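Local coordinates for membrane-associated protein VP24 (Marburg virus - Musoke, Kenya, 1980, PDB 4OR8), which may act as a minor matrix protein that helps assemble the viral nucleocapsid and bud new virions, at residues 68-73 against 207-212. Residues are numbered along the deposited sequence; the frame is centred on the assembly and turned at random.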
loop_
_atom_site.group_PDB
_atom_site.type_symbol
_atom_site.label_atom_id
_atom_site.label_comp_id
_atom_site.label_asym_id
_atom_site.label_seq_id
_atom_site.Cartn_x
_atom_site.Cartn_y
_atom_site.Cartn_z
ATOM N N MET B 68 -8.907 4.019 -8.415
ATOM C CA MET B 68 -9.783 4.985 -9.067
ATOM C C MET B 68 -11.125 4.387 -9.474
ATOM O O MET B 68 -12.170 5.006 -9.288
ATOM C CB MET B 68 -9.087 5.607 -10.276
ATOM C CG MET B 68 -7.899 6.467 -9.896
ATOM S SD MET B 68 -8.354 7.703 -8.661
ATOM C CE MET B 68 -9.450 8.748 -9.620
ATOM N N THR B 69 -11.089 3.180 -10.028
ATOM C CA THR B 69 -12.312 2.499 -10.427
ATOM C C THR B 69 -13.143 2.158 -9.195
ATOM O O THR B 69 -14.355 2.369 -9.176
ATOM C CB THR B 69 -12.011 1.217 -11.220
ATOM O OG1 THR B 69 -11.203 1.537 -12.358
ATOM C CG2 THR B 69 -13.302 0.570 -11.693
ATOM N N LEU B 70 -12.477 1.644 -8.166
ATOM C CA LEU B 70 -13.141 1.280 -6.921
ATOM C C LEU B 70 -13.768 2.484 -6.220
ATOM O O LEU B 70 -14.913 2.417 -5.775
ATOM C CB LEU B 70 -12.166 0.578 -5.976
ATOM C CG LEU B 70 -12.751 0.152 -4.627
ATOM C CD1 LEU B 70 -13.858 -0.878 -4.818
ATOM C CD2 LEU B 70 -11.664 -0.383 -3.713
ATOM N N LEU B 71 -13.016 3.578 -6.122
ATOM C CA LEU B 71 -13.505 4.792 -5.466
ATOM C C LEU B 71 -14.794 5.299 -6.096
ATOM O O LEU B 71 -15.725 5.699 -5.395
ATOM C CB LEU B 71 -12.452 5.901 -5.512
ATOM C CG LEU B 71 -11.309 5.835 -4.500
ATOM C CD1 LEU B 71 -10.335 6.975 -4.744
ATOM C CD2 LEU B 71 -11.849 5.880 -3.080
ATOM N N HIS B 72 -14.842 5.283 -7.423
ATOM C CA HIS B 72 -16.026 5.737 -8.133
ATOM C C HIS B 72 -17.214 4.818 -7.881
ATOM O O HIS B 72 -18.336 5.284 -7.689
ATOM C CB HIS B 72 -15.742 5.875 -9.629
ATOM C CG HIS B 72 -14.995 7.124 -9.986
ATOM N ND1 HIS B 72 -13.619 7.195 -9.987
ATOM C CD2 HIS B 72 -15.435 8.353 -10.344
ATOM C CE1 HIS B 72 -13.243 8.413 -10.334
ATOM N NE2 HIS B 72 -14.327 9.135 -10.556
ATOM N N HIS B 73 -16.961 3.516 -7.860
ATOM C CA HIS B 73 -18.019 2.542 -7.629
ATOM C C HIS B 73 -18.603 2.632 -6.215
ATOM O O HIS B 73 -19.803 2.449 -6.020
ATOM C CB HIS B 73 -17.511 1.126 -7.895
ATOM C CG HIS B 73 -18.556 0.072 -7.716
ATOM N ND1 HIS B 73 -19.745 0.080 -8.414
ATOM C CD2 HIS B 73 -18.597 -1.017 -6.913
ATOM C CE1 HIS B 73 -20.471 -0.963 -8.051
ATOM N NE2 HIS B 73 -19.797 -1.644 -7.143
ATOM N N VAL B 207 -6.100 3.889 5.268
ATOM C CA VAL B 207 -6.891 2.704 4.989
ATOM C C VAL B 207 -5.954 1.577 4.556
ATOM O O VAL B 207 -4.742 1.766 4.502
ATOM C CB VAL B 207 -7.952 2.972 3.903
ATOM C CG1 VAL B 207 -9.062 3.837 4.458
ATOM C CG2 VAL B 207 -7.319 3.627 2.676
ATOM N N ASN B 208 -6.511 0.409 4.256
ATOM C CA ASN B 208 -5.700 -0.722 3.822
ATOM C C ASN B 208 -4.954 -0.456 2.518
ATOM O O ASN B 208 -3.861 -0.983 2.298
ATOM C CB ASN B 208 -6.560 -1.978 3.678
ATOM C CG ASN B 208 -7.025 -2.522 5.011
ATOM O OD1 ASN B 208 -6.316 -2.430 6.012
ATOM N ND2 ASN B 208 -8.225 -3.095 5.031
ATOM N N MET B 209 -5.548 0.363 1.657
ATOM C CA MET B 209 -4.990 0.616 0.332
ATOM C C MET B 209 -3.968 1.743 0.338
ATOM O O MET B 209 -3.166 1.877 -0.585
ATOM C CB MET B 209 -6.106 0.926 -0.666
ATOM C CG MET B 209 -7.030 -0.247 -0.921
ATOM S SD MET B 209 -8.201 0.066 -2.248
ATOM C CE MET B 209 -7.094 0.533 -3.575
ATOM N N GLY B 210 -3.997 2.551 1.387
ATOM C CA GLY B 210 -3.098 3.681 1.490
ATOM C C GLY B 210 -3.710 4.789 2.317
ATOM O O GLY B 210 -4.304 4.538 3.361
ATOM N N PHE B 211 -3.575 6.020 1.845
ATOM C CA PHE B 211 -4.051 7.165 2.601
ATOM C C PHE B 211 -5.163 7.897 1.872
ATOM O O PHE B 211 -4.976 8.392 0.765
ATOM C CB PHE B 211 -2.895 8.111 2.914
ATOM C CG PHE B 211 -1.810 7.481 3.736
ATOM C CD1 PHE B 211 -1.906 7.444 5.116
ATOM C CD2 PHE B 211 -0.705 6.912 3.130
ATOM C CE1 PHE B 211 -0.914 6.861 5.879
ATOM C CE2 PHE B 211 0.293 6.326 3.885
ATOM C CZ PHE B 211 0.187 6.301 5.264
ATOM N N LEU B 212 -6.329 7.948 2.501
ATOM C CA LEU B 212 -7.462 8.671 1.949
ATOM C C LEU B 212 -7.313 10.146 2.292
ATOM O O LEU B 212 -7.322 10.519 3.462
ATOM C CB LEU B 212 -8.768 8.121 2.523
ATOM C CG LEU B 212 -10.041 8.292 1.692
ATOM C CD1 LEU B 212 -9.885 7.661 0.316
ATOM C CD2 LEU B 212 -11.227 7.688 2.425
#
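Leu-70 and Leu-71 of the short helix 68-73 meet Met-209 and Leu-212 through side-chain ends alone. The contact is apolar and small, with 108 Å² buried over both sides. The backbones stay well apart, with CA of Leu-70 10.9 Å from CA of Met-209.

Leu-70 makes the closer touch. Its CD2 methyl lies 3.8 Å from SD of Met-209. CG of Leu-70 stands anti to the backbone N (chi1 180°), which carries the branch out from the helix. CG of Met-209 is anti to the carbonyl carbon and chi2 is extended (-173°), which brings SD to the leucine. The bend at chi3 (54°) turns CE off the line of the chain. The second pair is looser. CD2 of Leu-71 comes to 4.3 Å from CD1 of Leu-212, one methyl branch against another.

The polar bonds are local to each segment. ND1 of His-72 donates to O of Met-68 at 2.7 Å, nearly straight. The oxygen lies in the imidazole plane, which would help to hold the ring's rotation. The same oxygen accepts the helical bond from N of His-72, on the other face of the carbonyl. Val-207 and Gly-210 close the hairpin turn with two backbone bonds, N of Val-207 to O of Gly-210 and N of Gly-210 to O of Val-207.

That turn joins strands 201-206 and 210-221 of the mixed sheet. Leu-70 touches Val-49 of the second subunit, and Met-209 touches Leu-255 of that subunit. Leu-71 also packs on Phe-235 and Leu-237 of strand 228-239 and on Ile-101 of strand 100-101, placing helix 68-73 against the sheet.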